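PDB 2XSG: CCMAN5 from Cellulosimicrobium cellulans, which hydrolyses alpha-mannosidic linkages as a family 92 glycoside hydrolase carrying a bound calcium ion, an activity applied to mannose-6-phosphate modification of recombinant lysosomal enzymes. Local coordinates for residues A108-Y113 with A284-T289; A141-V146 with T326-T331; T184-G189 with Q261-Q266; G249-L254 with V268-L273. All blocks are in the same frame, centred on the assembly; numbering follows the deposited sequence.

Contact 1 of 4, residues A108-Y113 with A284-T289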
loop_
_atom_site.group_PDB
_atom_site.type_symbol
_atom_site.label_atom_id
_atom_site.label_comp_id
_atom_site.label_asym_id
_atom_site.label_seq_id
_atom_site.Cartn_x
_atom_site.Cartn_y
_atom_site.Cartn_z
ATOM N N ALA A 108 5.988 -10.222 -17.789
ATOM C CA ALA A 108 5.452 -8.973 -17.306
ATOM C C ALA A 108 6.534 -8.121 -16.663
ATOM O O ALA A 108 7.598 -8.610 -16.294
ATOM C CB ALA A 108 4.255 -9.213 -16.306
ATOM N N GLY A 109 6.239 -6.835 -16.550
ATOM C CA GLY A 109 7.132 -5.857 -15.946
ATOM C C GLY A 109 6.427 -4.515 -15.986
ATOM O O GLY A 109 5.276 -4.442 -16.450
ATOM N N PRO A 110 7.102 -3.448 -15.511
ATOM C CA PRO A 110 6.434 -2.157 -15.333
ATOM C C PRO A 110 5.689 -1.633 -16.571
ATOM O O PRO A 110 6.309 -1.261 -17.556
ATOM C CB PRO A 110 7.590 -1.232 -14.907
ATOM C CG PRO A 110 8.462 -2.122 -14.110
ATOM C CD PRO A 110 8.449 -3.435 -14.905
ATOM N N GLY A 111 4.358 -1.637 -16.494
ATOM C CA GLY A 111 3.500 -1.127 -17.559
ATOM C C GLY A 111 2.865 -2.165 -18.466
ATOM O O GLY A 111 2.054 -1.818 -19.338
ATOM N N PHE A 112 3.228 -3.433 -18.291
ATOM C CA PHE A 112 2.791 -4.474 -19.228
ATOM C C PHE A 112 2.598 -5.834 -18.596
ATOM O O PHE A 112 3.223 -6.153 -17.601
ATOM C CB PHE A 112 3.719 -4.551 -20.466
ATOM C CG PHE A 112 4.990 -5.352 -20.262
ATOM C CD1 PHE A 112 6.087 -4.789 -19.618
ATOM C CD2 PHE A 112 5.098 -6.641 -20.761
ATOM C CE1 PHE A 112 7.271 -5.503 -19.442
ATOM C CE2 PHE A 112 6.274 -7.383 -20.591
ATOM C CZ PHE A 112 7.367 -6.807 -19.915
ATOM N N TYR A 113 1.726 -6.638 -19.197
ATOM C CA TYR A 113 1.648 -8.059 -18.872
ATOM C C TYR A 113 1.283 -8.875 -20.127
ATOM O O TYR A 113 0.443 -8.451 -20.924
ATOM C CB TYR A 113 0.643 -8.290 -17.739
ATOM C CG TYR A 113 0.345 -9.746 -17.473
ATOM C CD1 TYR A 113 -0.589 -10.436 -18.258
ATOM C CD2 TYR A 113 0.966 -10.423 -16.440
ATOM C CE1 TYR A 113 -0.881 -11.760 -18.026
ATOM C CE2 TYR A 113 0.681 -11.759 -16.191
ATOM C CZ TYR A 113 -0.246 -12.420 -16.992
ATOM O OH TYR A 113 -0.523 -13.747 -16.778
ATOM N N ALA A 284 9.039 3.878 -19.942
ATOM C CA ALA A 284 9.896 5.049 -19.740
ATOM C C ALA A 284 9.456 5.868 -18.536
ATOM O O ALA A 284 10.285 6.318 -17.746
ATOM C CB ALA A 284 9.950 5.934 -21.006
ATOM N N GLU A 285 8.156 6.076 -18.403
ATOM C CA GLU A 285 7.628 6.713 -17.204
ATOM C C GLU A 285 8.072 5.961 -15.922
ATOM O O GLU A 285 8.452 6.599 -14.926
ATOM C CB GLU A 285 6.101 6.863 -17.302
ATOM C CG GLU A 285 5.468 7.577 -16.119
ATOM C CD GLU A 285 3.947 7.685 -16.229
ATOM O OE1 GLU A 285 3.394 7.352 -17.315
ATOM O OE2 GLU A 285 3.317 8.103 -15.218
ATOM N N TRP A 286 8.061 4.623 -15.952
ATOM C CA TRP A 286 8.520 3.855 -14.783
ATOM C C TRP A 286 10.004 4.058 -14.532
ATOM O O TRP A 286 10.430 4.206 -13.385
ATOM C CB TRP A 286 8.193 2.364 -14.901
ATOM C CG TRP A 286 6.851 2.027 -14.316
ATOM C CD1 TRP A 286 5.745 1.588 -14.992
ATOM C CD2 TRP A 286 6.466 2.115 -12.932
ATOM N NE1 TRP A 286 4.700 1.377 -14.114
ATOM C CE2 TRP A 286 5.111 1.707 -12.847
ATOM C CE3 TRP A 286 7.126 2.522 -11.760
ATOM C CZ2 TRP A 286 4.411 1.682 -11.637
ATOM C CZ3 TRP A 286 6.425 2.495 -10.545
ATOM C CH2 TRP A 286 5.084 2.076 -10.497
ATOM N N ASN A 287 10.787 4.060 -15.617
ATOM C CA ASN A 287 12.232 4.274 -15.516
ATOM C C ASN A 287 12.600 5.641 -14.920
ATOM O O ASN A 287 13.587 5.752 -14.185
ATOM C CB ASN A 287 12.920 4.058 -16.869
ATOM C CG ASN A 287 13.260 2.602 -17.125
ATOM O OD1 ASN A 287 13.509 1.835 -16.199
ATOM N ND2 ASN A 287 13.271 2.215 -18.392
ATOM N N ALA A 288 11.809 6.666 -15.240
ATOM C CA ALA A 288 11.984 7.989 -14.650
ATOM C C ALA A 288 11.637 7.973 -13.161
ATOM O O ALA A 288 12.362 8.550 -12.345
ATOM C CB ALA A 288 11.130 9.044 -15.388
ATOM N N THR A 289 10.536 7.313 -12.814
ATOM C CA THR A 289 10.103 7.178 -11.422
ATOM C C THR A 289 11.112 6.368 -10.585
ATOM O O THR A 289 11.564 6.815 -9.524
ATOM C CB THR A 289 8.701 6.510 -11.353
ATOM O OG1 THR A 289 7.746 7.339 -12.036
ATOM C CG2 THR A 289 8.263 6.277 -9.898
#
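Pro110 and Trp286 bring the two backbones together, their CA atoms 6.4 Å apart, where the type II turn from Gly109 to Phe112 comes up against helix 275-290. The meeting is that of an aliphatic ring with an aromatic face. Pro110 places its CB over the pyrrole half of the indole, 3.7 Å from the centroid of the five-membered ring and 29° off the ring normal, a CH-pi contact. The same CB lies 3.4 Å from Trp286 CD1. With chi1 at -90°, the indole is swung well off a staggered position, and chi2 near a right angle (114°) turns its face to the proline. Gly111 approaches obliquely, its N 3.8 Å from Trp286 CD1; its positive phi suits the third position of such a turn. At the polar end, Trp286 NE1 donates to the carbonyl of Gln31, which helps to hold the ring's rotation, while Tyr316 meets the indole as a further aromatic neighbour. An alanine at Trp286 is likely to leave Pro110 without its aromatic seat and the Gln31 carbonyl without its donor, opening a gap between turn and helix. The turn itself is the two-residue loop of a beta hairpin, closed by Phe112 N to Gly109 O at 2.9 Å and joining strands 106-109 and 112-121. The contact is thus a hairpin tip packed on a helix.

Contact 2 of 4, residues A141-V146 with T326-T331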
loop_
_atom_site.group_PDB
_atom_site.type_symbol
_atom_site.label_atom_id
_atom_site.label_comp_id
_atom_site.label_asym_id
_atom_site.label_seq_id
_atom_site.Cartn_x
_atom_site.Cartn_y
_atom_site.Cartn_z
ATOM N N ALA A 141 -1.696 2.853 -19.305
ATOM C CA ALA A 141 -1.345 4.228 -18.986
ATOM C C ALA A 141 -2.081 4.564 -17.699
ATOM O O ALA A 141 -2.785 3.700 -17.172
ATOM C CB ALA A 141 -1.759 5.172 -20.111
ATOM N N THR A 142 -1.926 5.799 -17.203
ATOM C CA THR A 142 -2.521 6.252 -15.937
ATOM C C THR A 142 -3.986 5.837 -15.808
ATOM O O THR A 142 -4.393 5.244 -14.787
ATOM C CB THR A 142 -2.399 7.809 -15.771
ATOM O OG1 THR A 142 -1.028 8.202 -15.899
ATOM C CG2 THR A 142 -2.922 8.290 -14.420
ATOM N N ARG A 143 -4.773 6.138 -16.844
ATOM C CA ARG A 143 -6.225 5.942 -16.782
ATOM C C ARG A 143 -6.710 4.823 -17.701
ATOM O O ARG A 143 -7.903 4.524 -17.714
ATOM C CB ARG A 143 -6.962 7.252 -17.124
ATOM C CG ARG A 143 -6.614 8.426 -16.212
ATOM C CD ARG A 143 -7.060 9.795 -16.761
ATOM N NE ARG A 143 -6.528 10.850 -15.895
ATOM C CZ ARG A 143 -5.298 11.341 -15.936
ATOM N NH1 ARG A 143 -4.945 12.277 -15.061
ATOM N NH2 ARG A 143 -4.419 10.921 -16.850
ATOM N N SER A 144 -5.796 4.203 -18.456
ATOM C CA SER A 144 -6.198 3.322 -19.549
ATOM C C SER A 144 -5.540 1.952 -19.517
ATOM O O SER A 144 -4.391 1.804 -19.100
ATOM C CB SER A 144 -5.865 3.943 -20.910
ATOM O OG SER A 144 -6.462 5.206 -21.078
ATOM N N GLY A 145 -6.283 0.961 -19.993
ATOM C CA GLY A 145 -5.741 -0.357 -20.232
ATOM C C GLY A 145 -5.888 -0.696 -21.695
ATOM O O GLY A 145 -6.977 -0.540 -22.264
ATOM N N VAL A 146 -4.799 -1.147 -22.313
ATOM C CA VAL A 146 -4.850 -1.538 -23.719
ATOM C C VAL A 146 -4.552 -3.002 -23.848
ATOM O O VAL A 146 -3.729 -3.538 -23.085
ATOM C CB VAL A 146 -3.933 -0.689 -24.660
ATOM C CG1 VAL A 146 -4.390 0.738 -24.635
ATOM C CG2 VAL A 146 -2.438 -0.802 -24.280
ATOM N N THR A 326 -7.679 11.972 -10.825
ATOM C CA THR A 326 -7.890 13.220 -11.583
ATOM C C THR A 326 -8.031 12.959 -13.082
ATOM O O THR A 326 -7.309 12.137 -13.649
ATOM C CB THR A 326 -6.690 14.200 -11.360
ATOM O OG1 THR A 326 -6.485 14.372 -9.952
ATOM C CG2 THR A 326 -6.897 15.575 -12.024
ATOM N N SER A 327 -8.946 13.685 -13.717
ATOM C CA SER A 327 -9.128 13.630 -15.165
ATOM C C SER A 327 -8.025 14.389 -15.888
ATOM O O SER A 327 -7.278 15.134 -15.257
ATOM C CB SER A 327 -10.479 14.235 -15.539
ATOM O OG SER A 327 -10.496 15.647 -15.347
ATOM N N THR A 328 -7.937 14.210 -17.210
ATOM C CA THR A 328 -6.983 14.978 -18.034
ATOM C C THR A 328 -7.371 16.459 -18.123
ATOM O O THR A 328 -6.568 17.296 -18.536
ATOM C CB THR A 328 -6.777 14.366 -19.448
ATOM O OG1 THR A 328 -8.030 14.331 -20.154
ATOM C CG2 THR A 328 -6.213 12.957 -19.341
ATOM N N SER A 329 -8.606 16.771 -17.721
ATOM C CA SER A 329 -9.083 18.141 -17.693
ATOM C C SER A 329 -8.845 18.825 -16.343
ATOM O O SER A 329 -9.274 19.967 -16.152
ATOM C CB SER A 329 -10.572 18.199 -18.050
ATOM O OG SER A 329 -10.822 17.547 -19.279
ATOM N N GLY A 330 -8.184 18.124 -15.420
ATOM C CA GLY A 330 -7.892 18.651 -14.085
ATOM C C GLY A 330 -9.062 18.674 -13.112
ATOM O O GLY A 330 -9.087 19.500 -12.204
ATOM N N THR A 331 -10.026 17.771 -13.295
ATOM C CA THR A 331 -11.178 17.659 -12.402
ATOM C C THR A 331 -11.208 16.319 -11.651
ATOM O O THR A 331 -10.562 15.359 -12.052
ATOM C CB THR A 331 -12.521 17.852 -13.143
ATOM O OG1 THR A 331 -12.722 16.793 -14.084
ATOM C CG2 THR A 331 -12.564 19.199 -13.877
#
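Arg143 carries this contact, stretching from a tight turn of 141-146 to the backbone of Thr326. In sequence order, Ala141 opens the turn: its N donates to Ser144 O at 2.9 Å, and the return bond from Ser144 N to Ala141 O is weak. Thr142 does not touch 326-331, but its CG2 lies on one face of the Arg143 guanidinium, toward the rim. On the opposite face, also off centre, sits Thr328 CG2, 3.7 Å from Arg143 NH2. The planar group is therefore held between two threonine methyls. Its edge does the polar work. Arg143 NE donates a hydrogen bond to Thr326 O at 2.7 Å (147°), lying in the carbonyl plane, and Arg143 NH1 donates a second to the same oxygen at 2.8 Å from above that plane, 45° out of it. In this side-on grip by two nitrogens on a single acceptor, the chain, extended from CG to NE, provides the reach, and chi4 of 81° turns the guanidinium. Such a link joins two loops: a beta-hairpin connection between strands 133-140 and 144-150 on one side, and on the other the segment running into a type I turn from Ser327 to Gly330, closed by Gly330 N to Ser327 O at 3.1 Å. Arg143 NH2 forms a salt bridge with Glu269, so the cation spans loop and helix, while Thr328 OG1 turns to Asp265. Next in the chain, Ser144 begins strand 144-150, which lies beside strand 248-255, and its OG hydrogen-bonds to Glu269.

Contact 3 of 4, residues T184-G189 with Q261-Q266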
loop_
_atom_site.group_PDB
_atom_site.type_symbol
_atom_site.label_atom_id
_atom_site.label_comp_id
_atom_site.label_asym_id
_atom_site.label_seq_id
_atom_site.Cartn_x
_atom_site.Cartn_y
_atom_site.Cartn_z
ATOM N N THR A 184 -16.270 -0.249 -35.933
ATOM C CA THR A 184 -15.779 -0.495 -34.555
ATOM C C THR A 184 -16.862 -0.184 -33.512
ATOM O O THR A 184 -17.805 0.567 -33.788
ATOM C CB THR A 184 -14.484 0.285 -34.198
ATOM O OG1 THR A 184 -14.710 1.698 -34.298
ATOM C CG2 THR A 184 -13.297 -0.157 -35.076
ATOM N N VAL A 185 -16.724 -0.783 -32.329
ATOM C CA VAL A 185 -17.704 -0.654 -31.256
ATOM C C VAL A 185 -17.096 0.072 -30.065
ATOM O O VAL A 185 -15.935 -0.123 -29.734
ATOM C CB VAL A 185 -18.288 -2.023 -30.826
ATOM C CG1 VAL A 185 -19.251 -1.872 -29.646
ATOM C CG2 VAL A 185 -19.024 -2.665 -31.982
ATOM N N GLU A 186 -17.898 0.951 -29.475
ATOM C CA GLU A 186 -17.556 1.647 -28.247
ATOM C C GLU A 186 -18.625 1.276 -27.216
ATOM O O GLU A 186 -19.832 1.310 -27.527
ATOM C CB GLU A 186 -17.495 3.165 -28.460
ATOM C CG GLU A 186 -16.912 3.955 -27.273
ATOM C CD GLU A 186 -17.976 4.556 -26.362
ATOM O OE1 GLU A 186 -19.169 4.480 -26.728
ATOM O OE2 GLU A 186 -17.621 5.105 -25.284
ATOM N N LEU A 187 -18.158 0.855 -26.040
ATOM C CA LEU A 187 -18.987 0.469 -24.901
ATOM C C LEU A 187 -18.724 1.457 -23.777
ATOM O O LEU A 187 -17.581 1.857 -23.564
ATOM C CB LEU A 187 -18.610 -0.928 -24.406
ATOM C CG LEU A 187 -18.635 -2.133 -25.353
ATOM C CD1 LEU A 187 -18.196 -3.415 -24.638
ATOM C CD2 LEU A 187 -20.024 -2.309 -25.955
ATOM N N SER A 188 -19.767 1.855 -23.055
ATOM C CA SER A 188 -19.574 2.794 -21.952
ATOM C C SER A 188 -20.666 2.678 -20.917
ATOM O O SER A 188 -21.782 2.223 -21.223
ATOM C CB SER A 188 -19.531 4.238 -22.475
ATOM O OG SER A 188 -20.806 4.615 -22.968
ATOM N N GLY A 189 -20.340 3.117 -19.699
ATOM C CA GLY A 189 -21.263 3.077 -18.577
ATOM C C GLY A 189 -20.540 3.244 -17.255
ATOM O O GLY A 189 -19.487 3.874 -17.195
ATOM N N GLN A 261 -16.030 12.274 -19.911
ATOM C CA GLN A 261 -14.685 12.581 -19.439
ATOM C C GLN A 261 -13.703 11.426 -19.744
ATOM O O GLN A 261 -12.570 11.676 -20.153
ATOM C CB GLN A 261 -14.668 12.955 -17.956
ATOM C CG GLN A 261 -13.297 13.429 -17.475
ATOM C CD GLN A 261 -12.868 14.728 -18.144
ATOM O OE1 GLN A 261 -13.475 15.767 -17.924
ATOM N NE2 GLN A 261 -11.825 14.667 -18.972
ATOM N N ALA A 262 -14.155 10.179 -19.588
ATOM C CA ALA A 262 -13.325 9.011 -19.921
ATOM C C ALA A 262 -12.929 8.995 -21.416
ATOM O O ALA A 262 -11.806 8.673 -21.761
ATOM C CB ALA A 262 -14.030 7.717 -19.528
ATOM N N ARG A 263 -13.874 9.360 -22.283
ATOM C CA ARG A 263 -13.626 9.500 -23.725
ATOM C C ARG A 263 -12.576 10.556 -24.056
ATOM O O ARG A 263 -11.678 10.326 -24.870
ATOM C CB ARG A 263 -14.942 9.815 -24.437
ATOM C CG ARG A 263 -15.855 8.605 -24.571
ATOM C CD ARG A 263 -17.240 9.064 -24.988
ATOM N NE ARG A 263 -18.179 7.958 -25.123
ATOM C CZ ARG A 263 -19.504 8.090 -25.163
ATOM N NH1 ARG A 263 -20.064 9.296 -25.049
ATOM N NH2 ARG A 263 -20.276 7.005 -25.308
ATOM N N ILE A 264 -12.700 11.716 -23.424
ATOM C CA ILE A 264 -11.710 12.778 -23.559
ATOM C C ILE A 264 -10.344 12.292 -23.049
ATOM O O ILE A 264 -9.335 12.419 -23.750
ATOM C CB ILE A 264 -12.155 14.022 -22.803
ATOM C CG1 ILE A 264 -13.359 14.652 -23.516
ATOM C CG2 ILE A 264 -10.977 15.026 -22.616
ATOM C CD1 ILE A 264 -14.121 15.629 -22.642
ATOM N N ASP A 265 -10.326 11.720 -21.846
ATOM C CA ASP A 265 -9.093 11.174 -21.272
ATOM C C ASP A 265 -8.437 10.207 -22.240
ATOM O O ASP A 265 -7.216 10.210 -22.390
ATOM C CB ASP A 265 -9.372 10.452 -19.946
ATOM C CG ASP A 265 -9.828 11.395 -18.834
ATOM O OD1 ASP A 265 -9.593 12.632 -18.925
ATOM O OD2 ASP A 265 -10.438 10.897 -17.859
ATOM N N GLN A 266 -9.255 9.375 -22.884
ATOM C CA GLN A 266 -8.746 8.373 -23.791
ATOM C C GLN A 266 -8.089 9.013 -25.004
ATOM O O GLN A 266 -7.011 8.574 -25.404
ATOM C CB GLN A 266 -9.817 7.357 -24.230
ATOM C CG GLN A 266 -9.181 6.157 -24.908
ATOM C CD GLN A 266 -10.134 5.001 -25.112
ATOM O OE1 GLN A 266 -10.185 4.058 -24.290
ATOM N NE2 GLN A 266 -10.907 5.061 -26.194
#
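The guanidinium of Arg263 receives Glu186 OE2 at its edge, almost exactly in its own plane, while Ser188 OG comes in obliquely. The carboxylate and guanidinium planes are turned 55° apart, so this is not the flat, coplanar pairing often drawn for such ions. Arg263 NE donates to Glu186 OE2 at 2.9 Å along a nearly straight line (163°), but it reaches that oxygen from above the carboxylate plane. Arg263 NH2 meets Glu186 OE1 at 3.1 Å on its syn side, though tilted out of the carboxylate plane, and a weak bond links the same nitrogen to Glu186 OE2 at 3.3 Å. Together these make a side-on salt bridge, with one nitrogen for each oxygen as its main pairing. Glu186 gets there by a bend at chi2 (-98°) that turns its chain, and the two side chains cross at about a right angle. Ser188 OG is 3.4 Å from Arg263 NH2, but the angle is too poor for a hydrogen bond. A second acid, Glu260, takes Arg263 NH1, and Thr205 hydrogen-bonds to Glu186 OE2. A leucine in place of Arg263 would probably cost the buried Glu186 this counter-charge and leave Glu260 without its salt-bridge partner. Within the fold, the bridge ties helix 259-270 to one sheet: strand 185-195 runs between strands 169-179 and 198-208, and the helix packs against this surface, its Ala262 and Arg263 resting on Thr205 of strand 198-208.

Contact 4 of 4, residues G249-L254 with V268-L273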
loop_
_atom_site.group_PDB
_atom_site.type_symbol
_atom_site.label_atom_id
_atom_site.label_comp_id
_atom_site.label_asym_id
_atom_site.label_seq_id
_atom_site.Cartn_x
_atom_site.Cartn_y
_atom_site.Cartn_z
ATOM N N GLY A 249 -7.633 -5.683 -31.023
ATOM C CA GLY A 249 -7.238 -4.621 -30.082
ATOM C C GLY A 249 -8.414 -4.011 -29.324
ATOM O O GLY A 249 -9.541 -3.967 -29.819
ATOM N N LEU A 250 -8.151 -3.559 -28.102
ATOM C CA LEU A 250 -9.167 -2.974 -27.256
ATOM C C LEU A 250 -8.503 -1.930 -26.383
ATOM O O LEU A 250 -7.376 -2.127 -25.925
ATOM C CB LEU A 250 -9.822 -4.040 -26.373
ATOM C CG LEU A 250 -11.087 -3.579 -25.648
ATOM C CD1 LEU A 250 -12.241 -3.636 -26.616
ATOM C CD2 LEU A 250 -11.381 -4.425 -24.417
ATOM N N GLN A 251 -9.208 -0.822 -26.153
ATOM C CA GLN A 251 -8.688 0.262 -25.330
ATOM C C GLN A 251 -9.756 0.657 -24.330
ATOM O O GLN A 251 -10.872 0.998 -24.709
ATOM C CB GLN A 251 -8.269 1.460 -26.203
ATOM C CG GLN A 251 -7.195 1.142 -27.266
ATOM C CD GLN A 251 -6.646 2.382 -27.937
ATOM O OE1 GLN A 251 -5.475 2.428 -28.344
ATOM N NE2 GLN A 251 -7.477 3.405 -28.046
ATOM N N VAL A 252 -9.414 0.586 -23.045
ATOM C CA VAL A 252 -10.373 0.843 -21.970
ATOM C C VAL A 252 -9.857 2.000 -21.119
ATOM O O VAL A 252 -8.730 1.944 -20.627
ATOM C CB VAL A 252 -10.528 -0.397 -21.049
ATOM C CG1 VAL A 252 -11.558 -0.140 -19.951
ATOM C CG2 VAL A 252 -10.879 -1.664 -21.857
ATOM N N THR A 253 -10.673 3.032 -20.927
ATOM C CA THR A 253 -10.260 4.153 -20.077
ATOM C C THR A 253 -11.295 4.389 -18.971
ATOM O O THR A 253 -12.504 4.267 -19.226
ATOM C CB THR A 253 -10.005 5.429 -20.913
ATOM O OG1 THR A 253 -8.986 5.152 -21.880
ATOM C CG2 THR A 253 -9.544 6.592 -20.050
ATOM N N LEU A 254 -10.797 4.697 -17.767
ATOM C CA LEU A 254 -11.604 4.904 -16.556
ATOM C C LEU A 254 -11.617 6.361 -16.103
ATOM O O LEU A 254 -10.621 7.066 -16.189
ATOM C CB LEU A 254 -11.065 4.038 -15.390
ATOM C CG LEU A 254 -10.914 2.538 -15.637
ATOM C CD1 LEU A 254 -10.030 1.807 -14.603
ATOM C CD2 LEU A 254 -12.308 1.904 -15.693
ATOM N N VAL A 268 -6.830 12.036 -25.111
ATOM C CA VAL A 268 -5.632 12.721 -24.604
ATOM C C VAL A 268 -4.501 11.735 -24.342
ATOM O O VAL A 268 -3.405 11.911 -24.839
ATOM C CB VAL A 268 -5.929 13.598 -23.342
ATOM C CG1 VAL A 268 -4.624 14.079 -22.689
ATOM C CG2 VAL A 268 -6.788 14.815 -23.726
ATOM N N GLU A 269 -4.805 10.669 -23.614
ATOM C CA GLU A 269 -3.821 9.696 -23.165
ATOM C C GLU A 269 -3.255 8.812 -24.277
ATOM O O GLU A 269 -2.045 8.570 -24.336
ATOM C CB GLU A 269 -4.475 8.800 -22.108
ATOM C CG GLU A 269 -3.547 8.348 -21.048
ATOM C CD GLU A 269 -4.268 7.934 -19.773
ATOM O OE1 GLU A 269 -4.955 6.884 -19.795
ATOM O OE2 GLU A 269 -4.105 8.646 -18.756
ATOM N N LEU A 270 -4.143 8.328 -25.145
ATOM C CA LEU A 270 -3.794 7.314 -26.129
ATOM C C LEU A 270 -3.717 7.832 -27.572
ATOM O O LEU A 270 -2.954 7.290 -28.381
ATOM C CB LEU A 270 -4.785 6.150 -26.063
ATOM C CG LEU A 270 -5.004 5.495 -24.696
ATOM C CD1 LEU A 270 -5.946 4.313 -24.852
ATOM C CD2 LEU A 270 -3.704 5.085 -24.008
ATOM N N GLY A 271 -4.498 8.859 -27.882
ATOM C CA GLY A 271 -4.620 9.391 -29.241
ATOM C C GLY A 271 -4.671 8.276 -30.268
ATOM O O GLY A 271 -5.462 7.340 -30.128
ATOM N N ASP A 272 -3.806 8.370 -31.282
ATOM C CA ASP A 272 -3.668 7.321 -32.309
ATOM C C ASP A 272 -2.386 6.511 -32.124
ATOM O O ASP A 272 -1.943 5.808 -33.035
ATOM C CB ASP A 272 -3.705 7.920 -33.730
ATOM C CG ASP A 272 -4.987 8.690 -34.022
ATOM O OD1 ASP A 272 -6.100 8.149 -33.840
ATOM O OD2 ASP A 272 -4.879 9.853 -34.452
ATOM N N LEU A 273 -1.786 6.604 -30.941
ATOM C CA LEU A 273 -0.617 5.797 -30.625
ATOM C C LEU A 273 -0.921 4.315 -30.725
ATOM O O LEU A 273 -2.035 3.868 -30.444
ATOM C CB LEU A 273 -0.060 6.133 -29.234
ATOM C CG LEU A 273 0.284 7.599 -28.918
ATOM C CD1 LEU A 273 0.702 7.722 -27.478
ATOM C CD2 LEU A 273 1.339 8.205 -29.862
#
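Leu270 and Gln251 approach from opposite directions, the leucine from the C-terminal part of helix 259-270, the glutamine from strand 248-255. Both begin alike, with CG anti to the carbonyl carbon (chi1 -53° in Leu270, -59° in Gln251), and what follows makes them fit. In Leu270, chi2 of -176° carries CD1 straight on as the leading atom. Gln251 is extended beyond CG, so the flank of its chain lies along that methyl: Leu270 CD1 is 3.7 Å from Gln251 NE2 and also touches CD and CB of the same residue. No hydrogen bond crosses here; a hydrophobic methyl is simply laid against the carbon skeleton and amide end of a buried polar side chain. Thr253, two residues on, sends its side chain to the same side of the strand, and its OG1 lies 4.3 Å from Leu270 CD1. Thr253 OG1 is hydrogen-bonded to Ser144 OG. The alternation is regular, Val252 between them pointing away from the helix. After Leu270 the chain leaves helical geometry at Gly271, whose positive phi serves a type II' turn from Leu270 to Leu273, with Leu273 N bonded to Leu270 O at 2.9 Å. The turn leads toward helix 275-290, whose Ile278 touches Gln251, Leu270 and Leu273 alike. Strand 248-255 runs antiparallel between strands 144-150 and 198-208, so the C-terminal part of one helix and the start of the next, linked by the turn, are seated on one face of the sheet.

How the contacts relate
All four contacts reach one antiparallel sheet, consistent with helices 259-270 and 275-290 linking the beta domain to the catalytic part. Contacts 3 and 4 share helix 259-270, with centres 9 Å apart; Ala262 O of contact 3 packs 3.5 Å from Thr253 CG2 of contact 4. Contact 2 leans on the same helix: Ser329 OG lies 3.1 Å from Gln261 NE2 of contact 3. Contact 1 uses the next helix. Its nearest atoms are about 4 Å from contact 2 without touching it, and its centre is about 17 Å from those of contacts 2 and 4 and 24 Å from that of contact 3. None of their segments supplies a calcium ligand; Asn588, Glu589 and Asp662 do that.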